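Local coordinates for protein methylenetetrahydrofolate--tRNA-(uracil-5-)-methyltransferase TrmFO (Thermus thermophilus, PDB 3G5S) that catalyses the folate- and FAD-dependent methylation of uridine 54 in tRNA to 5-methyluridine, at residues G127-T137 and G330-A338; A338-S346 and G389-W397. All blocks are in the same frame, centred on the assembly; numbering follows the deposited sequence. Where two conformers were deposited one is given.

From the N terminus, strand 129-131 leads into a loop along FAD, and the chain then leaves to build the antiparallel six-stranded sheet before returning as strand 331-333. Interaction 1 closes this long loop of nearly two hundred residues at the edge of the parallel, Rossmann-type sheet. Interaction 2 follows in series, neither nested nor crossed: it starts at Ala-338, the residue both share, and closes a shorter loop containing most of helix 343-361 and helix 374-384. It ties the start of helix 343-361, beside the flavin, to the extended segment 389-397, whose first residues line the glutathione pocket. The two contacts also meet directly, Val-340 and Ser-346 packing against Gly-335, and both touch FAD.

Interaction 1. Residues G127-T137 and G330-A338; sequences GITVLATGPLT and GLYAAGVLA. With FAD (flavin-adenine dinucleotide), chain B.
The Tyr-332 ring meets strand 129-131 with its edge: Thr-129 O lies near the ring plane, 3.4 Å from Tyr-332 CD1, and Ile-128 CG2 borders the same rim at CE1. Val-130 CG2 approaches obliquely, while Asn-356, Ala-357 and Lys-360 of helix 343-361 also touch the tyrosine side chain. Between the backbones runs a parallel pairing at the edge of the Rossmann-type sheet, in which Leu-131 N gives a nearly straight bond (177°) to Tyr-332 O. Leu-337 extends with CG anti to its backbone N (chi1 -176°), which brings CD2 to 3.7 Å from both Leu-131 CB and Thr-133 OG1. Its CD1 rests on Thr-137 OG1, the middle of a short relay: Thr-133 OG1 donates to it at 2.7 Å, and it donates in the carbonyl plane to Gly-134 O. With an alanine at Thr-137, the Thr-133 hydroxyl would probably lose this acceptor and be set free to turn. One water accepts from Gly-134 N and Leu-337 N and donates to Ala-334 O and FAD O1P. Val-336 N binds the same phosphate oxygen at 2.9 Å, and a side chain at Gly-335 would collide with it. This oxygen is thus held by an amide and a water, without a cationic side chain from either segment.

Interaction 2. Residues A338-S346 and G389-W397; sequences AGVEGYLES and GFQPMYANW. With FAD (flavin-adenine dinucleotide), chain B; EDO (1,2-ethanediol), chain F.
Glu-345 OE2 is gripped twice, by Ala-395 N at 2.8 Å and by a salt bridge to Lys-64. The hydrogen bond from this amide is nearly straight (168°) and uses the anti lone pair of OE2; the glutamate chain, bent at chi2 (85°), carries the carboxylate across to segment 389-397. The motif beside it is a single beta bridge, Val-340 with Met-393, a selenomethionine in this crystal. Met-393 N donates to Gly-339 O at 2.9 Å, and Glu-341 N comes back to Met-393 O from well above the carbonyl plane. At Gly-339 a side chain would press on Phe-390 CE2. Tyr-394 CB faces two oxygens, 3.2 Å from Glu-341 O and 3.5 Å from Glu-345 OE2, while its hydroxyl bonds to Tyr-304 N. The bridge anchors the extended segment next to the first turn of helix 343-361, which meets the flavin. There Tyr-343 N donates to FAD O2 at 3.0 Å, and the positive end of the helix dipole is likely to polarise that carbonyl. The Tyr-343 ring lies against the flavin, with FAD C2 over its centre. One residue earlier, at the N-cap, Gly-342 O accepts from Ser-346 N and Ser-346 OG, each at 2.9 Å, on opposite faces of its plane.

Interaction 1. Residues G127-T137 and G330-A338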
loop_
_atom_site.group_PDB
_atom_site.type_symbol
_atom_site.label_atom_id
_atom_site.label_comp_id
_atom_site.label_asym_id
_atom_site.label_seq_id
_atom_site.Cartn_x
_atom_site.Cartn_y
_atom_site.Cartn_z
ATOM N N GLY A 127 -15.036 14.838 -16.840
ATOM C CA GLY A 127 -15.772 15.243 -15.663
ATOM C C GLY A 127 -15.199 14.633 -14.400
ATOM O O GLY A 127 -14.208 13.902 -14.423
ATOM N N ILE A 128 -15.828 14.930 -13.276
ATOM C CA ILE A 128 -15.340 14.428 -11.998
ATOM C C ILE A 128 -15.398 12.906 -11.993
ATOM O O ILE A 128 -16.456 12.317 -12.238
ATOM C CB ILE A 128 -16.138 15.027 -10.832
ATOM C CG1 ILE A 128 -16.008 16.554 -10.835
ATOM C CG2 ILE A 128 -15.650 14.454 -9.519
ATOM C CD1 ILE A 128 -16.953 17.254 -9.872
ATOM N N THR A 129 -14.256 12.278 -11.703
ATOM C CA THR A 129 -14.085 10.848 -11.917
ATOM C C THR A 129 -13.089 10.276 -10.917
ATOM O O THR A 129 -12.012 10.845 -10.711
ATOM C CB THR A 129 -13.542 10.592 -13.350
ATOM O OG1 THR A 129 -14.529 10.978 -14.310
ATOM C CG2 THR A 129 -13.200 9.138 -13.569
ATOM N N VAL A 130 -13.447 9.143 -10.318
ATOM C CA VAL A 130 -12.537 8.361 -9.486
ATOM C C VAL A 130 -12.169 7.076 -10.222
ATOM O O VAL A 130 -13.054 6.322 -10.634
ATOM C CB VAL A 130 -13.199 7.986 -8.139
ATOM C CG1 VAL A 130 -12.249 7.139 -7.292
ATOM C CG2 VAL A 130 -13.626 9.236 -7.383
ATOM N N LEU A 131 -10.869 6.837 -10.393
ATOM C CA LEU A 131 -10.371 5.602 -10.998
ATOM C C LEU A 131 -9.963 4.621 -9.905
ATOM O O LEU A 131 -9.142 4.941 -9.053
ATOM C CB LEU A 131 -9.174 5.892 -11.895
ATOM C CG LEU A 131 -9.417 6.901 -13.016
ATOM C CD1 LEU A 131 -8.135 7.123 -13.776
ATOM C CD2 LEU A 131 -10.543 6.455 -13.951
ATOM N N ALA A 132 -10.538 3.424 -9.945
ATOM C CA ALA A 132 -10.354 2.437 -8.877
ATOM C C ALA A 132 -10.338 1.023 -9.463
ATOM O O ALA A 132 -11.070 0.137 -9.025
ATOM C CB ALA A 132 -11.460 2.587 -7.827
ATOM N N THR A 133 -9.483 0.816 -10.459
ATOM C CA THR A 133 -9.549 -0.384 -11.277
ATOM C C THR A 133 -8.638 -1.526 -10.822
ATOM O O THR A 133 -8.674 -2.606 -11.403
ATOM C CB THR A 133 -9.321 -0.025 -12.755
ATOM O OG1 THR A 133 -8.227 0.893 -12.855
ATOM C CG2 THR A 133 -10.566 0.646 -13.317
ATOM N N GLY A 134 -7.854 -1.296 -9.773
ATOM C CA GLY A 134 -7.198 -2.377 -9.066
ATOM C C GLY A 134 -5.936 -2.935 -9.680
ATOM O O GLY A 134 -5.433 -2.447 -10.693
ATOM N N PRO A 135 -5.412 -3.996 -9.065
ATOM C CA PRO A 135 -4.159 -4.596 -9.533
ATOM C C PRO A 135 -4.269 -5.177 -10.938
ATOM O O PRO A 135 -3.254 -5.307 -11.611
ATOM C CB PRO A 135 -3.912 -5.718 -8.524
ATOM C CG PRO A 135 -5.236 -6.021 -7.940
ATOM C CD PRO A 135 -6.001 -4.736 -7.932
ATOM N N LEU A 136 -5.483 -5.515 -11.363
ATOM C CA LEU A 136 -5.707 -6.098 -12.679
ATOM C C LEU A 136 -6.537 -5.139 -13.542
ATOM O O LEU A 136 -7.404 -5.543 -14.316
ATOM C CB LEU A 136 -6.357 -7.476 -12.543
ATOM C CG LEU A 136 -5.514 -8.458 -11.716
ATOM C CD1 LEU A 136 -6.271 -9.742 -11.402
ATOM C CD2 LEU A 136 -4.193 -8.763 -12.415
ATOM N N THR A 137 -6.247 -3.852 -13.381
ATOM C CA THR A 137 -6.749 -2.802 -14.257
ATOM C C THR A 137 -6.688 -3.274 -15.711
ATOM O O THR A 137 -5.673 -3.815 -16.149
ATOM C CB THR A 137 -5.898 -1.524 -14.095
ATOM O OG1 THR A 137 -6.165 -0.908 -12.827
ATOM C CG2 THR A 137 -6.209 -0.524 -15.181
ATOM N N GLY A 330 -10.066 17.203 -10.640
ATOM C CA GLY A 330 -11.296 16.442 -10.601
ATOM C C GLY A 330 -11.159 14.998 -11.030
ATOM O O GLY A 330 -12.160 14.308 -11.186
ATOM N N LEU A 331 -9.923 14.542 -11.223
ATOM C CA LEU A 331 -9.636 13.124 -11.435
ATOM C C LEU A 331 -8.914 12.616 -10.197
ATOM O O LEU A 331 -8.005 13.281 -9.699
ATOM C CB LEU A 331 -8.751 12.926 -12.672
ATOM C CG LEU A 331 -8.499 11.484 -13.109
ATOM C CD1 LEU A 331 -9.782 10.805 -13.572
ATOM C CD2 LEU A 331 -7.431 11.412 -14.194
ATOM N N TYR A 332 -9.316 11.439 -9.719
ATOM C CA TYR A 332 -8.770 10.854 -8.491
ATOM C C TYR A 332 -8.410 9.403 -8.749
ATOM O O TYR A 332 -8.969 8.767 -9.651
ATOM C CB TYR A 332 -9.805 10.907 -7.342
ATOM C CG TYR A 332 -10.366 12.284 -7.143
ATOM C CD1 TYR A 332 -11.385 12.745 -7.960
ATOM C CD2 TYR A 332 -9.854 13.152 -6.180
ATOM C CE1 TYR A 332 -11.875 14.008 -7.848
ATOM C CE2 TYR A 332 -10.357 14.441 -6.048
ATOM C CZ TYR A 332 -11.375 14.861 -6.899
ATOM O OH TYR A 332 -11.914 16.125 -6.831
ATOM N N ALA A 333 -7.483 8.877 -7.951
ATOM C CA ALA A 333 -7.196 7.445 -7.952
ATOM C C ALA A 333 -7.387 6.894 -6.551
ATOM O O ALA A 333 -7.138 7.582 -5.565
ATOM C CB ALA A 333 -5.779 7.165 -8.431
ATOM N N ALA A 334 -7.820 5.645 -6.473
ATOM C CA ALA A 334 -7.966 4.974 -5.191
ATOM C C ALA A 334 -7.653 3.499 -5.340
ATOM O O ALA A 334 -7.665 2.951 -6.446
ATOM C CB ALA A 334 -9.375 5.169 -4.644
ATOM N N GLY A 335 -7.373 2.853 -4.212
ATOM C CA GLY A 335 -7.077 1.438 -4.206
ATOM C C GLY A 335 -5.686 1.151 -4.723
ATOM O O GLY A 335 -4.800 2.008 -4.708
ATOM N N VAL A 336 -5.482 -0.085 -5.163
ATOM C CA VAL A 336 -4.178 -0.499 -5.651
ATOM C C VAL A 336 -3.682 0.412 -6.782
ATOM O O VAL A 336 -2.487 0.697 -6.876
ATOM C CB VAL A 336 -4.221 -1.968 -6.085
ATOM C CG1 VAL A 336 -3.010 -2.333 -6.943
ATOM C CG2 VAL A 336 -4.289 -2.849 -4.847
ATOM N N LEU A 337 -4.587 0.877 -7.639
ATOM C CA LEU A 337 -4.160 1.765 -8.711
ATOM C C LEU A 337 -3.407 2.996 -8.176
ATOM O O LEU A 337 -2.485 3.504 -8.820
ATOM C CB LEU A 337 -5.365 2.190 -9.557
ATOM C CG LEU A 337 -5.032 3.058 -10.774
ATOM C CD1 LEU A 337 -4.244 2.256 -11.814
ATOM C CD2 LEU A 337 -6.306 3.632 -11.375
ATOM N N ALA A 338 -3.822 3.487 -7.005
ATOM C CA ALA A 338 -3.210 4.660 -6.380
ATOM C C ALA A 338 -1.916 4.358 -5.634
ATOM O O ALA A 338 -1.286 5.280 -5.110
ATOM C CB ALA A 338 -4.199 5.329 -5.431
HETATM P PA FAD B . -10.245 -4.528 -7.042
HETATM O O1A FAD B . -9.535 -5.549 -7.883
HETATM O O2A FAD B . -10.915 -4.986 -5.783
HETATM O O5B FAD B . -11.340 -3.745 -7.901
HETATM C C5B FAD B . -11.055 -3.258 -9.197
HETATM C C4B FAD B . -12.319 -3.401 -10.021
HETATM O O4B FAD B . -12.149 -2.731 -11.259
HETATM C C3B FAD B . -12.617 -4.861 -10.356
HETATM O O3B FAD B . -13.947 -5.196 -10.006
HETATM C C2B FAD B . -12.387 -4.954 -11.865
HETATM O O2B FAD B . -13.214 -5.884 -12.533
HETATM C C1B FAD B . -12.690 -3.536 -12.310
HETATM N N9A FAD B . -12.052 -3.050 -13.543
HETATM C C8A FAD B . -10.736 -3.146 -13.902
HETATM N N7A FAD B . -10.554 -2.476 -15.059
HETATM C C5A FAD B . -11.750 -1.947 -15.431
HETATM C C6A FAD B . -12.158 -1.177 -16.511
HETATM N N6A FAD B . -11.288 -0.639 -17.377
HETATM N N1A FAD B . -13.470 -0.794 -16.583
HETATM C C2A FAD B . -14.384 -1.176 -15.629
HETATM N N3A FAD B . -13.992 -1.937 -14.551
HETATM C C4A FAD B . -12.696 -2.307 -14.482
HETATM N N1 FAD B . -5.262 -7.952 -0.459
HETATM C C2 FAD B . -5.314 -8.290 0.870
HETATM O O2 FAD B . -5.455 -7.423 1.730
HETATM N N3 FAD B . -5.210 -9.618 1.238
HETATM C C4 FAD B . -5.060 -10.633 0.307
HETATM O O4 FAD B . -4.976 -11.812 0.670
HETATM C C4X FAD B . -5.011 -10.276 -1.040
HETATM N N5 FAD B . -4.855 -11.236 -2.014
HETATM C C5X FAD B . -4.818 -10.866 -3.343
HETATM C C6 FAD B . -4.671 -11.848 -4.317
HETATM C C7 FAD B . -4.620 -11.503 -5.660
HETATM C C7M FAD B . -4.460 -12.569 -6.709
HETATM C C8 FAD B . -4.725 -10.166 -6.028
HETATM C C8M FAD B . -4.675 -9.780 -7.478
HETATM C C9 FAD B . -4.876 -9.181 -5.055
HETATM C C9A FAD B . -4.922 -9.523 -3.706
HETATM N N10 FAD B . -5.052 -8.540 -2.732
HETATM C C10 FAD B . -5.110 -8.935 -1.408
HETATM C "C1'" FAD B . -4.523 -7.152 -3.009
HETATM C "C2'" FAD B . -5.584 -6.041 -2.917
HETATM O "O2'" FAD B . -5.781 -5.591 -1.588
HETATM C "C3'" FAD B . -6.908 -6.451 -3.561
HETATM O "O3'" FAD B . -6.648 -6.641 -4.938
HETATM C "C4'" FAD B . -8.013 -5.410 -3.391
HETATM O "O4'" FAD B . -9.225 -5.994 -3.824
HETATM C "C5'" FAD B . -7.714 -4.121 -4.148
HETATM O "O5'" FAD B . -8.870 -3.313 -4.184
HETATM P P FAD B . -9.132 -2.378 -5.456
HETATM O O1P FAD B . -7.966 -1.477 -5.702
HETATM O O2P FAD B . -10.467 -1.741 -5.251
HETATM O O3P FAD B . -9.160 -3.397 -6.698
HETATM O O HOH W 1 -7.569 0.472 -7.595
#

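Interaction 2. Residues A338-S346 and G389-W397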
loop_
_atom_site.group_PDB
_atom_site.type_symbol
_atom_site.label_atom_id
_atom_site.label_comp_id
_atom_site.label_asym_id
_atom_site.label_seq_id
_atom_site.Cartn_x
_atom_site.Cartn_y
_atom_site.Cartn_z
ATOM N N ALA A 338 -3.822 3.487 -7.005
ATOM C CA ALA A 338 -3.210 4.660 -6.380
ATOM C C ALA A 338 -1.916 4.358 -5.634
ATOM O O ALA A 338 -1.286 5.280 -5.110
ATOM C CB ALA A 338 -4.199 5.329 -5.431
ATOM N N GLY A 339 -1.526 3.089 -5.547
ATOM C CA GLY A 339 -0.273 2.756 -4.895
ATOM C C GLY A 339 -0.376 2.180 -3.492
ATOM O O GLY A 339 0.640 2.104 -2.799
ATOM N N VAL A 340 -1.570 1.766 -3.071
ATOM C CA VAL A 340 -1.700 1.053 -1.808
ATOM C C VAL A 340 -1.840 -0.440 -2.050
ATOM O O VAL A 340 -1.963 -0.901 -3.193
ATOM C CB VAL A 340 -2.841 1.588 -0.908
ATOM C CG1 VAL A 340 -2.650 3.063 -0.628
ATOM C CG2 VAL A 340 -4.220 1.283 -1.483
ATOM N N GLU A 341 -1.796 -1.189 -0.953
ATOM C CA GLU A 341 -1.949 -2.630 -0.966
ATOM C C GLU A 341 -2.819 -2.994 0.218
ATOM O O GLU A 341 -2.604 -2.491 1.321
ATOM C CB GLU A 341 -0.585 -3.303 -0.828
ATOM C CG GLU A 341 -0.620 -4.770 -0.440
ATOM C CD GLU A 341 -1.344 -5.648 -1.436
ATOM O OE1 GLU A 341 -1.661 -5.184 -2.555
ATOM O OE2 GLU A 341 -1.586 -6.829 -1.098
ATOM N N GLY A 342 -3.796 -3.871 -0.010
ATOM C CA GLY A 342 -4.639 -4.398 1.049
ATOM C C GLY A 342 -6.101 -4.035 0.852
ATOM O O GLY A 342 -6.423 -2.942 0.373
ATOM N N TYR A 343 -6.997 -4.947 1.228
ATOM C CA TYR A 343 -8.427 -4.684 1.054
ATOM C C TYR A 343 -8.853 -3.415 1.780
ATOM O O TYR A 343 -9.555 -2.569 1.229
ATOM C CB TYR A 343 -9.295 -5.835 1.560
ATOM C CG TYR A 343 -9.002 -7.212 1.005
ATOM C CD1 TYR A 343 -9.074 -7.486 -0.356
ATOM C CD2 TYR A 343 -8.708 -8.258 1.867
ATOM C CE1 TYR A 343 -8.824 -8.766 -0.837
ATOM C CE2 TYR A 343 -8.465 -9.531 1.401
ATOM C CZ TYR A 343 -8.522 -9.785 0.050
ATOM O OH TYR A 343 -8.282 -11.060 -0.412
ATOM N N LEU A 344 -8.432 -3.298 3.032
ATOM C CA LEU A 344 -8.810 -2.182 3.875
ATOM C C LEU A 344 -8.212 -0.860 3.402
ATOM O O LEU A 344 -8.897 0.165 3.352
ATOM C CB LEU A 344 -8.336 -2.498 5.291
ATOM C CG LEU A 344 -8.382 -1.418 6.349
ATOM C CD1 LEU A 344 -9.826 -1.124 6.682
ATOM C CD2 LEU A 344 -7.613 -1.872 7.585
ATOM N N GLU A 345 -6.926 -0.886 3.070
ATOM C CA GLU A 345 -6.251 0.288 2.535
ATOM C C GLU A 345 -6.938 0.752 1.258
ATOM O O GLU A 345 -7.065 1.957 1.003
ATOM C CB GLU A 345 -4.795 -0.044 2.227
ATOM C CG GLU A 345 -3.899 -0.257 3.457
ATOM C CD GLU A 345 -3.925 -1.667 4.048
ATOM O OE1 GLU A 345 -4.835 -2.475 3.754
ATOM O OE2 GLU A 345 -3.009 -1.964 4.844
ATOM N N SER A 346 -7.367 -0.207 0.449
ATOM C CA SER A 346 -8.058 0.128 -0.783
ATOM C C SER A 346 -9.402 0.795 -0.480
ATOM O O SER A 346 -9.713 1.852 -1.029
ATOM C CB SER A 346 -8.195 -1.114 -1.660
ATOM O OG SER A 346 -6.911 -1.553 -2.080
ATOM N N GLY A 389 11.528 4.384 -8.535
ATOM C CA GLY A 389 11.201 3.000 -8.238
ATOM C C GLY A 389 10.106 2.846 -7.188
ATOM O O GLY A 389 10.075 1.861 -6.457
ATOM N N PHE A 390 9.200 3.821 -7.114
ATOM C CA PHE A 390 8.113 3.788 -6.143
ATOM C C PHE A 390 7.369 2.463 -6.179
ATOM O O PHE A 390 7.006 1.975 -7.258
ATOM C CB PHE A 390 7.127 4.936 -6.398
ATOM C CG PHE A 390 5.886 4.851 -5.559
ATOM C CD1 PHE A 390 5.915 5.210 -4.220
ATOM C CD2 PHE A 390 4.696 4.399 -6.103
ATOM C CE1 PHE A 390 4.784 5.118 -3.446
ATOM C CE2 PHE A 390 3.561 4.305 -5.332
ATOM C CZ PHE A 390 3.608 4.663 -3.997
ATOM N N GLN A 391 7.170 1.882 -4.987
ATOM C CA GLN A 391 6.460 0.617 -4.770
ATOM C C GLN A 391 5.215 0.861 -3.908
ATOM O O GLN A 391 5.144 1.859 -3.192
ATOM C CB GLN A 391 7.365 -0.393 -4.043
ATOM C CG GLN A 391 8.600 -0.831 -4.813
ATOM C CD GLN A 391 8.256 -1.586 -6.080
ATOM O OE1 GLN A 391 7.491 -2.548 -6.062
ATOM N NE2 GLN A 391 8.819 -1.146 -7.189
ATOM N N PRO A 392 4.238 -0.060 -3.953
ATOM C CA PRO A 392 3.015 0.147 -3.164
ATOM C C PRO A 392 3.220 0.039 -1.660
ATOM O O PRO A 392 4.178 -0.575 -1.185
ATOM C CB PRO A 392 2.089 -0.977 -3.639
ATOM C CG PRO A 392 2.654 -1.398 -5.000
ATOM C CD PRO A 392 4.137 -1.234 -4.837
HETATM N N MSE A 393 2.284 0.616 -0.917
HETATM C CA MSE A 393 2.366 0.685 0.536
HETATM C C MSE A 393 1.096 0.159 1.197
HETATM O O MSE A 393 -0.015 0.444 0.744
HETATM C CB MSE A 393 2.615 2.132 0.955
HETATM C CG MSE A 393 2.813 2.338 2.452
HETATM SE SE MSE A 393 4.189 1.177 3.210
HETATM C CE MSE A 393 5.618 1.585 1.971
ATOM N N TYR A 394 1.281 -0.601 2.275
ATOM C CA TYR A 394 0.178 -0.985 3.144
ATOM C C TYR A 394 0.316 -0.331 4.515
ATOM O O TYR A 394 1.359 0.247 4.833
ATOM C CB TYR A 394 0.008 -2.501 3.226
ATOM C CG TYR A 394 1.157 -3.324 3.774
ATOM C CD1 TYR A 394 1.893 -4.159 2.946
ATOM C CD2 TYR A 394 1.445 -3.340 5.133
ATOM C CE1 TYR A 394 2.907 -4.963 3.451
ATOM C CE2 TYR A 394 2.467 -4.138 5.648
ATOM C CZ TYR A 394 3.190 -4.948 4.801
ATOM O OH TYR A 394 4.201 -5.760 5.278
ATOM N N ALA A 395 -0.744 -0.397 5.318
ATOM C CA ALA A 395 -0.748 0.264 6.621
ATOM C C ALA A 395 0.305 -0.336 7.552
ATOM O O ALA A 395 0.398 -1.550 7.688
ATOM C CB ALA A 395 -2.113 0.144 7.253
ATOM N N ASN A 396 1.069 0.532 8.200
ATOM C CA ASN A 396 2.085 0.110 9.156
ATOM C C ASN A 396 2.437 1.292 10.050
ATOM O O ASN A 396 2.171 2.447 9.701
ATOM C CB ASN A 396 3.330 -0.442 8.447
ATOM C CG ASN A 396 4.067 0.619 7.662
ATOM O OD1 ASN A 396 3.806 0.825 6.464
ATOM N ND2 ASN A 396 4.967 1.323 8.324
ATOM N N TRP A 397 3.042 1.004 11.197
ATOM C CA TRP A 397 3.327 2.044 12.173
ATOM C C TRP A 397 4.412 3.033 11.757
ATOM O O TRP A 397 4.529 4.090 12.356
ATOM C CB TRP A 397 3.657 1.435 13.534
ATOM C CG TRP A 397 2.497 0.757 14.186
ATOM C CD1 TRP A 397 2.424 -0.552 14.563
ATOM C CD2 TRP A 397 1.256 1.361 14.587
ATOM N NE1 TRP A 397 1.215 -0.805 15.167
ATOM C CE2 TRP A 397 0.481 0.351 15.195
ATOM C CE3 TRP A 397 0.724 2.651 14.483
ATOM C CZ2 TRP A 397 -0.802 0.598 15.701
ATOM C CZ3 TRP A 397 -0.549 2.894 14.988
ATOM C CH2 TRP A 397 -1.295 1.874 15.587
HETATM P PA FAD B . -10.245 -4.528 -7.042
HETATM O O1A FAD B . -9.535 -5.549 -7.883
HETATM O O2A FAD B . -10.915 -4.986 -5.783
HETATM O O5B FAD B . -11.340 -3.745 -7.901
HETATM C C5B FAD B . -11.055 -3.258 -9.197
HETATM C C4B FAD B . -12.319 -3.401 -10.021
HETATM O O4B FAD B . -12.149 -2.731 -11.259
HETATM C C3B FAD B . -12.617 -4.861 -10.356
HETATM O O3B FAD B . -13.947 -5.196 -10.006
HETATM C C2B FAD B . -12.387 -4.954 -11.865
HETATM O O2B FAD B . -13.214 -5.884 -12.533
HETATM C C1B FAD B . -12.690 -3.536 -12.310
HETATM N N9A FAD B . -12.052 -3.050 -13.543
HETATM C C8A FAD B . -10.736 -3.146 -13.902
HETATM N N7A FAD B . -10.554 -2.476 -15.059
HETATM C C5A FAD B . -11.750 -1.947 -15.431
HETATM C C6A FAD B . -12.158 -1.177 -16.511
HETATM N N6A FAD B . -11.288 -0.639 -17.377
HETATM N N1A FAD B . -13.470 -0.794 -16.583
HETATM C C2A FAD B . -14.384 -1.176 -15.629
HETATM N N3A FAD B . -13.992 -1.937 -14.551
HETATM C C4A FAD B . -12.696 -2.307 -14.482
HETATM N N1 FAD B . -5.262 -7.952 -0.459
HETATM C C2 FAD B . -5.314 -8.290 0.870
HETATM O O2 FAD B . -5.455 -7.423 1.730
HETATM N N3 FAD B . -5.210 -9.618 1.238
HETATM C C4 FAD B . -5.060 -10.633 0.307
HETATM O O4 FAD B . -4.976 -11.812 0.670
HETATM C C4X FAD B . -5.011 -10.276 -1.040
HETATM N N5 FAD B . -4.855 -11.236 -2.014
HETATM C C5X FAD B . -4.818 -10.866 -3.343
HETATM C C6 FAD B . -4.671 -11.848 -4.317
HETATM C C7 FAD B . -4.620 -11.503 -5.660
HETATM C C7M FAD B . -4.460 -12.569 -6.709
HETATM C C8 FAD B . -4.725 -10.166 -6.028
HETATM C C8M FAD B . -4.675 -9.780 -7.478
HETATM C C9 FAD B . -4.876 -9.181 -5.055
HETATM C C9A FAD B . -4.922 -9.523 -3.706
HETATM N N10 FAD B . -5.052 -8.540 -2.732
HETATM C C10 FAD B . -5.110 -8.935 -1.408
HETATM C "C1'" FAD B . -4.523 -7.152 -3.009
HETATM C "C2'" FAD B . -5.584 -6.041 -2.917
HETATM O "O2'" FAD B . -5.781 -5.591 -1.588
HETATM C "C3'" FAD B . -6.908 -6.451 -3.561
HETATM O "O3'" FAD B . -6.648 -6.641 -4.938
HETATM C "C4'" FAD B . -8.013 -5.410 -3.391
HETATM O "O4'" FAD B . -9.225 -5.994 -3.824
HETATM C "C5'" FAD B . -7.714 -4.121 -4.148
HETATM O "O5'" FAD B . -8.870 -3.313 -4.184
HETATM P P FAD B . -9.132 -2.378 -5.456
HETATM O O1P FAD B . -7.966 -1.477 -5.702
HETATM O O2P FAD B . -10.467 -1.741 -5.251
HETATM O O3P FAD B . -9.160 -3.397 -6.698
HETATM C C1 EDO F . 5.878 3.093 -10.305
HETATM O O1 EDO F . 7.218 2.928 -9.834
HETATM C C2 EDO F . 5.935 3.454 -11.783
HETATM O O2 EDO F . 6.630 4.697 -11.917
#